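Local coordinates for replication protein B (Plasmid RSF1010, PDB 3H20) that acts as the plasmid's own primase, probably making short primers on single-stranded DNA with release of diphosphate, for replication in leading-strand mode, at residues Arg141-Lys153 with Tyr162-Lys174. Residues are numbered along the deposited sequence; the frame is centred on the assembly and turned at random.
Sequences RHYGRLAGFTNRK and YQPWVLLRESKGK. With DPO (diphosphate), chain E.
The backbone N of V166 donates to F149 O over 2.8 Å, and the same valine returns a bond through its carbonyl, which accepts from G148 N. Further along, N151 N reaches P164 O at 2.8 Å. T150 and W165 thus form a single antiparallel bridge. G148 sits where the chain turns into it, with phi 104°, a value at which a side chain would collide with the carbonyl oxygen of A147. At the bridge the T150 methyl CG2 lies over the centre of the six-membered ring of W165, 3.6 Å from its centroid, a CH-pi contact, while G148 O meets the edge of the same indole at CZ3. V166 points toward 141-153: CG1 rests on R145 CB at 3.8 Å, and V98 of strand 96-99 packs beside it.

N151 swings its CG away from its own main-chain N (chi1 -172°), which carries the amide to the diphosphate; ND2 bonds O7 at 2.7 Å, nearly straight. Its OD1 accepts from K153 N, closing an Asx turn that fixes the amide's rotation. An alanine here would remove both bonds, is likely to free the turn leading to K153, and would probably leave O7 without this donor. R145 NH1 bonds the bridging oxygen O4 at 3.0 Å from the guanidinium edge, its NH2 meanwhile held by a salt bridge to D60. The extended chain of K153 carries NZ to O2 of the other phosphate, at 2.8 Å. Y62 OH completes the diphosphate pocket of this primase domain, whose arginine, lysine and asparagine all lie on 141-153, in an antiparallel pairing between the segments that carry 144-145 and 167-170, each an outermost strand of one of the two antiparallel sheets.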
ATOM      1  N   ARG A 141      -3.166   8.934  -5.899  1.00 41.33           N
ATOM      2  CA  ARG A 141      -4.598   9.211  -6.068  1.00 41.33           C
ATOM      3  C   ARG A 141      -5.241   9.974  -4.895  1.00 40.64           C
ATOM      4  O   ARG A 141      -6.447   9.881  -4.673  1.00 40.77           O
ATOM      5  CB  ARG A 141      -5.351   7.899  -6.322  1.00 41.81           C
ATOM      6  CG  ARG A 141      -5.032   7.237  -7.665  1.00 43.48           C
ATOM      7  CD  ARG A 141      -5.740   7.948  -8.820  1.00 45.02           C
ATOM      8  NE  ARG A 141      -7.161   7.610  -8.892  1.00 46.90           N
ATOM      9  CZ  ARG A 141      -8.108   8.437  -9.334  1.00 47.46           C
ATOM     10  NH1 ARG A 141      -7.789   9.660  -9.734  1.00 46.63           N
ATOM     11  NH2 ARG A 141      -9.380   8.043  -9.366  1.00 47.84           N
ATOM     12  N   HIS A 142      -4.451  10.741  -4.154  1.00 39.69           N
ATOM     13  CA  HIS A 142      -5.000  11.402  -2.972  1.00 38.86           C
ATOM     14  C   HIS A 142      -5.713  12.691  -3.338  1.00 37.26           C
ATOM     15  O   HIS A 142      -5.261  13.434  -4.209  1.00 36.90           O
ATOM     16  CB  HIS A 142      -3.934  11.672  -1.917  1.00 39.14           C
ATOM     17  CG  HIS A 142      -4.500  11.873  -0.546  1.00 41.31           C
ATOM     18  ND1 HIS A 142      -4.799  10.822   0.296  1.00 43.75           N
ATOM     19  CD2 HIS A 142      -4.846  13.002   0.117  1.00 42.72           C
ATOM     20  CE1 HIS A 142      -5.299  11.296   1.425  1.00 44.54           C
ATOM     21  NE2 HIS A 142      -5.336  12.616   1.342  1.00 44.94           N
ATOM     22  N   TYR A 143      -6.834  12.936  -2.666  1.00 36.15           N
ATOM     23  CA  TYR A 143      -7.629  14.142  -2.879  1.00 35.35           C
ATOM     24  C   TYR A 143      -6.974  15.339  -2.184  1.00 35.02           C
ATOM     25  O   TYR A 143      -6.539  15.234  -1.034  1.00 34.71           O
ATOM     26  CB  TYR A 143      -9.046  13.945  -2.323  1.00 35.84           C
ATOM     27  CG  TYR A 143     -10.085  13.457  -3.312  1.00 35.28           C
ATOM     28  CD1 TYR A 143     -10.374  14.181  -4.463  1.00 34.74           C
ATOM     29  CD2 TYR A 143     -10.808  12.290  -3.073  1.00 37.11           C
ATOM     30  CE1 TYR A 143     -11.344  13.756  -5.367  1.00 35.83           C
ATOM     31  CE2 TYR A 143     -11.789  11.852  -3.973  1.00 37.60           C
ATOM     32  CZ  TYR A 143     -12.043  12.596  -5.121  1.00 37.13           C
ATOM     33  OH  TYR A 143     -13.021  12.177  -6.010  1.00 38.63           O
ATOM     34  N   GLY A 144      -6.907  16.465  -2.886  1.00 33.98           N
ATOM     35  CA  GLY A 144      -6.693  17.751  -2.247  1.00 33.81           C
ATOM     36  C   GLY A 144      -7.966  18.565  -2.139  1.00 33.83           C
ATOM     37  O   GLY A 144      -9.024  18.148  -2.612  1.00 33.32           O
ATOM     38  N   ARG A 145      -7.864  19.733  -1.513  1.00 33.19           N
ATOM     39  CA  ARG A 145      -9.004  20.633  -1.382  1.00 33.52           C
ATOM     40  C   ARG A 145      -9.157  21.513  -2.618  1.00 33.36           C
ATOM     41  O   ARG A 145      -8.168  21.950  -3.208  1.00 32.66           O
ATOM     42  CB  ARG A 145      -8.858  21.504  -0.132  1.00 33.06           C
ATOM     43  CG  ARG A 145      -8.911  20.728   1.174  1.00 36.04           C
ATOM     44  CD  ARG A 145     -10.291  20.131   1.406  1.00 39.88           C
ATOM     45  NE  ARG A 145     -10.527  19.829   2.815  1.00 41.67           N
ATOM     46  CZ  ARG A 145     -11.539  20.318   3.524  1.00 41.42           C
ATOM     47  NH1 ARG A 145     -11.676  19.989   4.801  1.00 40.48           N
ATOM     48  NH2 ARG A 145     -12.415  21.136   2.957  1.00 41.25           N
ATOM     49  N   LEU A 146     -10.403  21.771  -3.005  1.00 33.13           N
ATOM     50  CA  LEU A 146     -10.695  22.752  -4.043  1.00 33.36           C
ATOM     51  C   LEU A 146     -10.958  24.129  -3.440  1.00 33.29           C
ATOM     52  O   LEU A 146     -11.785  24.275  -2.541  1.00 33.24           O
ATOM     53  CB  LEU A 146     -11.896  22.307  -4.879  1.00 32.78           C
ATOM     54  CG  LEU A 146     -12.299  23.227  -6.032  1.00 35.57           C
ATOM     55  CD1 LEU A 146     -11.263  23.182  -7.144  1.00 34.84           C
ATOM     56  CD2 LEU A 146     -13.675  22.857  -6.561  1.00 31.32           C
ATOM     57  N   ALA A 147     -10.249  25.134  -3.942  1.00 32.91           N
ATOM     58  CA  ALA A 147     -10.372  26.492  -3.425  1.00 32.98           C
ATOM     59  C   ALA A 147     -11.753  27.069  -3.716  1.00 32.76           C
ATOM     60  O   ALA A 147     -12.403  26.688  -4.690  1.00 32.92           O
ATOM     61  CB  ALA A 147      -9.288  27.383  -4.011  1.00 32.77           C
ATOM     62  N   GLY A 148     -12.194  27.991  -2.867  1.00 32.48           N
ATOM     63  CA  GLY A 148     -13.456  28.717  -3.098  1.00 32.14           C
ATOM     64  C   GLY A 148     -14.610  28.252  -2.220  1.00 32.06           C
ATOM     65  O   GLY A 148     -15.755  28.702  -2.393  1.00 31.88           O
ATOM     66  N   PHE A 149     -14.305  27.349  -1.286  1.00 31.68           N
ATOM     67  CA  PHE A 149     -15.305  26.700  -0.434  1.00 32.18           C
ATOM     68  C   PHE A 149     -14.887  26.752   1.033  1.00 32.56           C
ATOM     69  O   PHE A 149     -13.705  26.904   1.347  1.00 32.88           O
ATOM     70  CB  PHE A 149     -15.521  25.238  -0.887  1.00 31.94           C
ATOM     71  CG  PHE A 149     -16.034  25.116  -2.290  1.00 32.02           C
ATOM     72  CD1 PHE A 149     -17.392  25.314  -2.572  1.00 31.12           C
ATOM     73  CD2 PHE A 149     -15.159  24.863  -3.343  1.00 33.18           C
ATOM     74  CE1 PHE A 149     -17.869  25.233  -3.882  1.00 32.24           C
ATOM     75  CE2 PHE A 149     -15.625  24.784  -4.653  1.00 32.75           C
ATOM     76  CZ  PHE A 149     -16.984  24.965  -4.922  1.00 31.83           C
ATOM     77  N   THR A 150     -15.856  26.648   1.935  1.00 33.24           N
ATOM     78  CA  THR A 150     -15.548  26.590   3.360  1.00 34.03           C
ATOM     79  C   THR A 150     -15.080  25.191   3.767  1.00 34.09           C
ATOM     80  O   THR A 150     -15.579  24.189   3.247  1.00 33.83           O
ATOM     81  CB  THR A 150     -16.762  26.954   4.223  1.00 34.14           C
ATOM     82  OG1 THR A 150     -17.872  26.141   3.824  1.00 35.86           O
ATOM     83  CG2 THR A 150     -17.131  28.414   4.047  1.00 34.36           C
ATOM     84  N   ASN A 151     -14.117  25.146   4.688  1.00 34.28           N
ATOM     85  CA  ASN A 151     -13.655  23.912   5.323  1.00 34.58           C
ATOM     86  C   ASN A 151     -14.632  23.561   6.446  1.00 35.36           C
ATOM     87  O   ASN A 151     -14.690  24.250   7.469  1.00 35.31           O
ATOM     88  CB  ASN A 151     -12.227  24.110   5.861  1.00 34.16           C
ATOM     89  CG  ASN A 151     -11.582  22.815   6.362  1.00 33.89           C
ATOM     90  OD1 ASN A 151     -12.223  21.990   7.012  1.00 33.00           O
ATOM     91  ND2 ASN A 151     -10.287  22.660   6.091  1.00 32.43           N
ATOM     92  N   ARG A 152     -15.409  22.502   6.236  1.00 36.47           N
ATOM     93  CA  ARG A 152     -16.515  22.139   7.131  1.00 37.89           C
ATOM     94  C   ARG A 152     -16.130  21.123   8.212  1.00 38.62           C
ATOM     95  O   ARG A 152     -16.904  20.861   9.140  1.00 38.33           O
ATOM     96  CB  ARG A 152     -17.691  21.604   6.304  1.00 37.95           C
ATOM     97  CG  ARG A 152     -18.403  22.657   5.466  1.00 38.69           C
ATOM     98  CD  ARG A 152     -19.267  23.537   6.355  1.00 40.69           C
ATOM     99  NE  ARG A 152     -19.809  24.675   5.622  1.00 43.67           N
ATOM    100  CZ  ARG A 152     -20.437  25.703   6.187  1.00 45.02           C
ATOM    101  NH1 ARG A 152     -20.611  25.743   7.503  1.00 44.94           N
ATOM    102  NH2 ARG A 152     -20.897  26.694   5.429  1.00 45.81           N
ATOM    103  N   LYS A 153     -14.933  20.565   8.074  1.00 40.12           N
ATOM    104  CA  LYS A 153     -14.443  19.473   8.909  1.00 41.35           C
ATOM    105  C   LYS A 153     -14.112  19.964  10.311  1.00 42.04           C
ATOM    106  O   LYS A 153     -13.384  20.942  10.470  1.00 43.42           O
ATOM    107  CB  LYS A 153     -13.202  18.849   8.257  1.00 41.57           C
ATOM    108  CG  LYS A 153     -13.004  17.379   8.558  1.00 43.21           C
ATOM    109  CD  LYS A 153     -11.870  16.800   7.738  1.00 46.11           C
ATOM    110  CE  LYS A 153     -11.543  15.367   8.164  1.00 48.61           C
ATOM    111  NZ  LYS A 153     -10.435  14.784   7.334  1.00 50.63           N
ATOM    112  N   TYR A 162     -17.100  32.032  10.600  1.00 44.02           N
ATOM    113  CA  TYR A 162     -16.269  31.447  11.654  1.00 43.63           C
ATOM    114  C   TYR A 162     -15.546  30.202  11.150  1.00 43.19           C
ATOM    115  O   TYR A 162     -14.439  29.898  11.589  1.00 43.41           O
ATOM    116  CB  TYR A 162     -17.115  31.114  12.887  1.00 43.78           C
ATOM    117  N   GLN A 163     -16.189  29.489  10.228  1.00 42.84           N
ATOM    118  CA  GLN A 163     -15.592  28.341   9.550  1.00 42.21           C
ATOM    119  C   GLN A 163     -14.631  28.853   8.475  1.00 41.24           C
ATOM    120  O   GLN A 163     -15.016  29.705   7.678  1.00 41.77           O
ATOM    121  CB  GLN A 163     -16.704  27.511   8.902  1.00 42.64           C
ATOM    122  CG  GLN A 163     -16.421  26.029   8.794  1.00 43.06           C
ATOM    123  CD  GLN A 163     -16.291  25.341  10.149  1.00 44.01           C
ATOM    124  OE1 GLN A 163     -16.965  25.701  11.120  1.00 44.43           O
ATOM    125  NE2 GLN A 163     -15.417  24.345  10.215  1.00 44.06           N
ATOM    126  N   PRO A 164     -13.378  28.341   8.444  1.00 40.26           N
ATOM    127  CA  PRO A 164     -12.390  28.945   7.545  1.00 39.44           C
ATOM    128  C   PRO A 164     -12.622  28.650   6.065  1.00 38.65           C
ATOM    129  O   PRO A 164     -13.157  27.597   5.713  1.00 38.42           O
ATOM    130  CB  PRO A 164     -11.063  28.327   8.002  1.00 39.40           C
ATOM    131  CG  PRO A 164     -11.431  27.061   8.676  1.00 39.92           C
ATOM    132  CD  PRO A 164     -12.823  27.209   9.207  1.00 40.04           C
ATOM    133  N   TRP A 165     -12.200  29.585   5.219  1.00 37.90           N
ATOM    134  CA  TRP A 165     -12.283  29.445   3.767  1.00 37.67           C
ATOM    135  C   TRP A 165     -11.024  28.807   3.186  1.00 36.54           C
ATOM    136  O   TRP A 165      -9.910  29.112   3.622  1.00 36.11           O
ATOM    137  CB  TRP A 165     -12.505  30.815   3.134  1.00 38.67           C
ATOM    138  CG  TRP A 165     -13.907  31.270   3.270  1.00 39.50           C
ATOM    139  CD1 TRP A 165     -14.453  31.967   4.309  1.00 40.95           C
ATOM    140  CD2 TRP A 165     -14.965  31.030   2.342  1.00 40.17           C
ATOM    141  NE1 TRP A 165     -15.795  32.187   4.078  1.00 41.14           N
ATOM    142  CE2 TRP A 165     -16.130  31.626   2.872  1.00 40.71           C
ATOM    143  CE3 TRP A 165     -15.039  30.380   1.103  1.00 41.04           C
ATOM    144  CZ2 TRP A 165     -17.354  31.581   2.208  1.00 40.33           C
ATOM    145  CZ3 TRP A 165     -16.251  30.341   0.445  1.00 40.35           C
ATOM    146  CH2 TRP A 165     -17.394  30.936   1.000  1.00 40.48           C
ATOM    147  N   VAL A 166     -11.208  27.921   2.206  1.00 35.16           N
ATOM    148  CA  VAL A 166     -10.081  27.319   1.482  1.00 34.36           C
ATOM    149  C   VAL A 166      -9.640  28.287   0.369  1.00 34.45           C
ATOM    150  O   VAL A 166     -10.422  28.612  -0.526  1.00 34.14           O
ATOM    151  CB  VAL A 166     -10.464  25.925   0.902  1.00 33.96           C
ATOM    152  CG1 VAL A 166      -9.289  25.276   0.154  1.00 32.96           C
ATOM    153  CG2 VAL A 166     -10.966  25.000   2.015  1.00 34.08           C
ATOM    154  N   LEU A 167      -8.394  28.753   0.434  1.00 34.20           N
ATOM    155  CA  LEU A 167      -7.930  29.833  -0.455  1.00 34.37           C
ATOM    156  C   LEU A 167      -6.839  29.381  -1.411  1.00 34.28           C
ATOM    157  O   LEU A 167      -5.939  28.649  -1.007  1.00 33.86           O
ATOM    158  CB  LEU A 167      -7.403  31.012   0.369  1.00 34.37           C
ATOM    159  CG  LEU A 167      -8.388  31.572   1.409  1.00 35.31           C
ATOM    160  CD1 LEU A 167      -7.687  32.517   2.380  1.00 37.05           C
ATOM    161  CD2 LEU A 167      -9.579  32.250   0.759  1.00 36.30           C
ATOM    162  N   LEU A 168      -6.912  29.834  -2.665  1.00 34.14           N
ATOM    163  CA  LEU A 168      -5.814  29.631  -3.618  1.00 34.41           C
ATOM    164  C   LEU A 168      -4.767  30.727  -3.429  1.00 34.34           C
ATOM    165  O   LEU A 168      -5.020  31.884  -3.739  1.00 34.65           O
ATOM    166  CB  LEU A 168      -6.324  29.653  -5.067  1.00 34.29           C
ATOM    167  CG  LEU A 168      -5.318  29.276  -6.164  1.00 34.44           C
ATOM    168  CD1 LEU A 168      -4.937  27.795  -6.088  1.00 32.98           C
ATOM    169  CD2 LEU A 168      -5.911  29.621  -7.541  1.00 34.12           C
ATOM    170  N   ARG A 169      -3.589  30.354  -2.941  1.00 35.15           N
ATOM    171  CA  ARG A 169      -2.550  31.331  -2.563  1.00 35.92           C
ATOM    172  C   ARG A 169      -1.555  31.642  -3.684  1.00 36.57           C
ATOM    173  O   ARG A 169      -1.054  32.766  -3.792  1.00 36.09           O
ATOM    174  CB  ARG A 169      -1.807  30.868  -1.297  1.00 35.87           C
ATOM    175  CG  ARG A 169      -2.664  30.911  -0.034  1.00 37.47           C
ATOM    176  CD  ARG A 169      -3.396  32.247   0.066  1.00 41.48           C
ATOM    177  NE  ARG A 169      -3.714  32.621   1.436  1.00 45.72           N
ATOM    178  CZ  ARG A 169      -4.448  33.679   1.780  1.00 47.71           C
ATOM    179  NH1 ARG A 169      -4.962  34.475   0.842  1.00 47.59           N
ATOM    180  NH2 ARG A 169      -4.667  33.946   3.070  1.00 47.63           N
ATOM    181  N   GLU A 170      -1.249  30.637  -4.493  1.00 36.91           N
ATOM    182  CA  GLU A 170      -0.450  30.843  -5.711  1.00 38.20           C
ATOM    183  C   GLU A 170      -0.782  29.771  -6.749  1.00 37.34           C
ATOM    184  O   GLU A 170      -1.319  28.715  -6.405  1.00 36.52           O
ATOM    185  CB  GLU A 170       1.055  30.969  -5.425  1.00 38.44           C
ATOM    186  CG  GLU A 170       1.749  29.755  -4.923  1.00 40.81           C
ATOM    187  CD  GLU A 170       3.254  29.986  -4.789  1.00 41.06           C
ATOM    188  OE1 GLU A 170       3.683  30.491  -3.723  1.00 43.68           O
ATOM    189  OE2 GLU A 170       3.994  29.678  -5.757  1.00 42.75           O
ATOM    190  N   SER A 171      -0.500  30.063  -8.014  1.00 36.91           N
ATOM    191  CA  SER A 171      -0.986  29.214  -9.106  1.00 36.90           C
ATOM    192  C   SER A 171      -0.179  29.413 -10.390  1.00 36.72           C
ATOM    193  O   SER A 171      -0.748  29.600 -11.471  1.00 36.80           O
ATOM    194  CB  SER A 171      -2.487  29.476  -9.340  1.00 37.02           C
ATOM    195  OG  SER A 171      -2.718  30.821  -9.712  1.00 38.09           O
ATOM    196  N   LYS A 172       1.143  29.368 -10.258  1.00 37.00           N
ATOM    197  CA  LYS A 172       2.064  29.595 -11.379  1.00 37.10           C
ATOM    198  C   LYS A 172       1.965  28.529 -12.467  1.00 36.47           C
ATOM    199  O   LYS A 172       2.103  28.848 -13.648  1.00 35.74           O
ATOM    200  CB  LYS A 172       3.502  29.688 -10.887  1.00 37.76           C
ATOM    201  CG  LYS A 172       3.842  30.977 -10.147  1.00 41.34           C
ATOM    202  CD  LYS A 172       5.204  30.852  -9.470  1.00 45.61           C
ATOM    203  CE  LYS A 172       5.571  32.131  -8.733  1.00 47.79           C
ATOM    204  NZ  LYS A 172       6.937  32.019  -8.125  1.00 49.37           N
ATOM    205  N   GLY A 173       1.761  27.273 -12.064  1.00 35.14           N
ATOM    206  CA  GLY A 173       1.490  26.181 -13.017  1.00 35.37           C
ATOM    207  C   GLY A 173       2.710  25.593 -13.719  1.00 35.42           C
ATOM    208  O   GLY A 173       2.575  24.740 -14.606  1.00 35.45           O
ATOM    209  N   LYS A 174       3.899  26.036 -13.325  1.00 34.29           N
ATOM    210  CA  LYS A 174       5.131  25.633 -14.006  1.00 34.16           C
ATOM    211  C   LYS A 174       5.747  24.381 -13.402  1.00 33.05           C
ATOM    212  O   LYS A 174       5.646  24.151 -12.194  1.00 32.69           O
ATOM    213  CB  LYS A 174       6.174  26.747 -13.931  1.00 34.74           C
ATOM    214  CG  LYS A 174       5.895  27.953 -14.812  1.00 38.15           C
ATOM    215  CD  LYS A 174       7.147  28.826 -14.912  1.00 44.32           C
ATOM    216  CE  LYS A 174       8.212  28.186 -15.814  1.00 47.55           C
ATOM    217  NZ  LYS A 174       9.609  28.430 -15.331  1.00 49.90           N
TER
HETATM  218  P1  DPO E 327      -9.048  16.918   5.029  1.00 63.30           P
HETATM  219  O1  DPO E 327      -8.044  16.157   6.033  1.00 63.68           O
HETATM  220  O2  DPO E 327     -10.280  16.065   4.856  1.00 62.45           O
HETATM  221  O3  DPO E 327      -8.258  17.335   3.806  1.00 63.43           O
HETATM  222  O4  DPO E 327      -9.458  18.234   5.878  1.00 63.39           O
HETATM  223  P2  DPO E 327      -8.364  19.228   6.534  1.00 63.00           P
HETATM  224  O5  DPO E 327      -7.702  18.411   7.618  1.00 63.68           O
HETATM  225  O6  DPO E 327      -7.469  19.607   5.370  1.00 63.09           O
HETATM  226  O7  DPO E 327      -9.189  20.366   7.076  1.00 63.18           O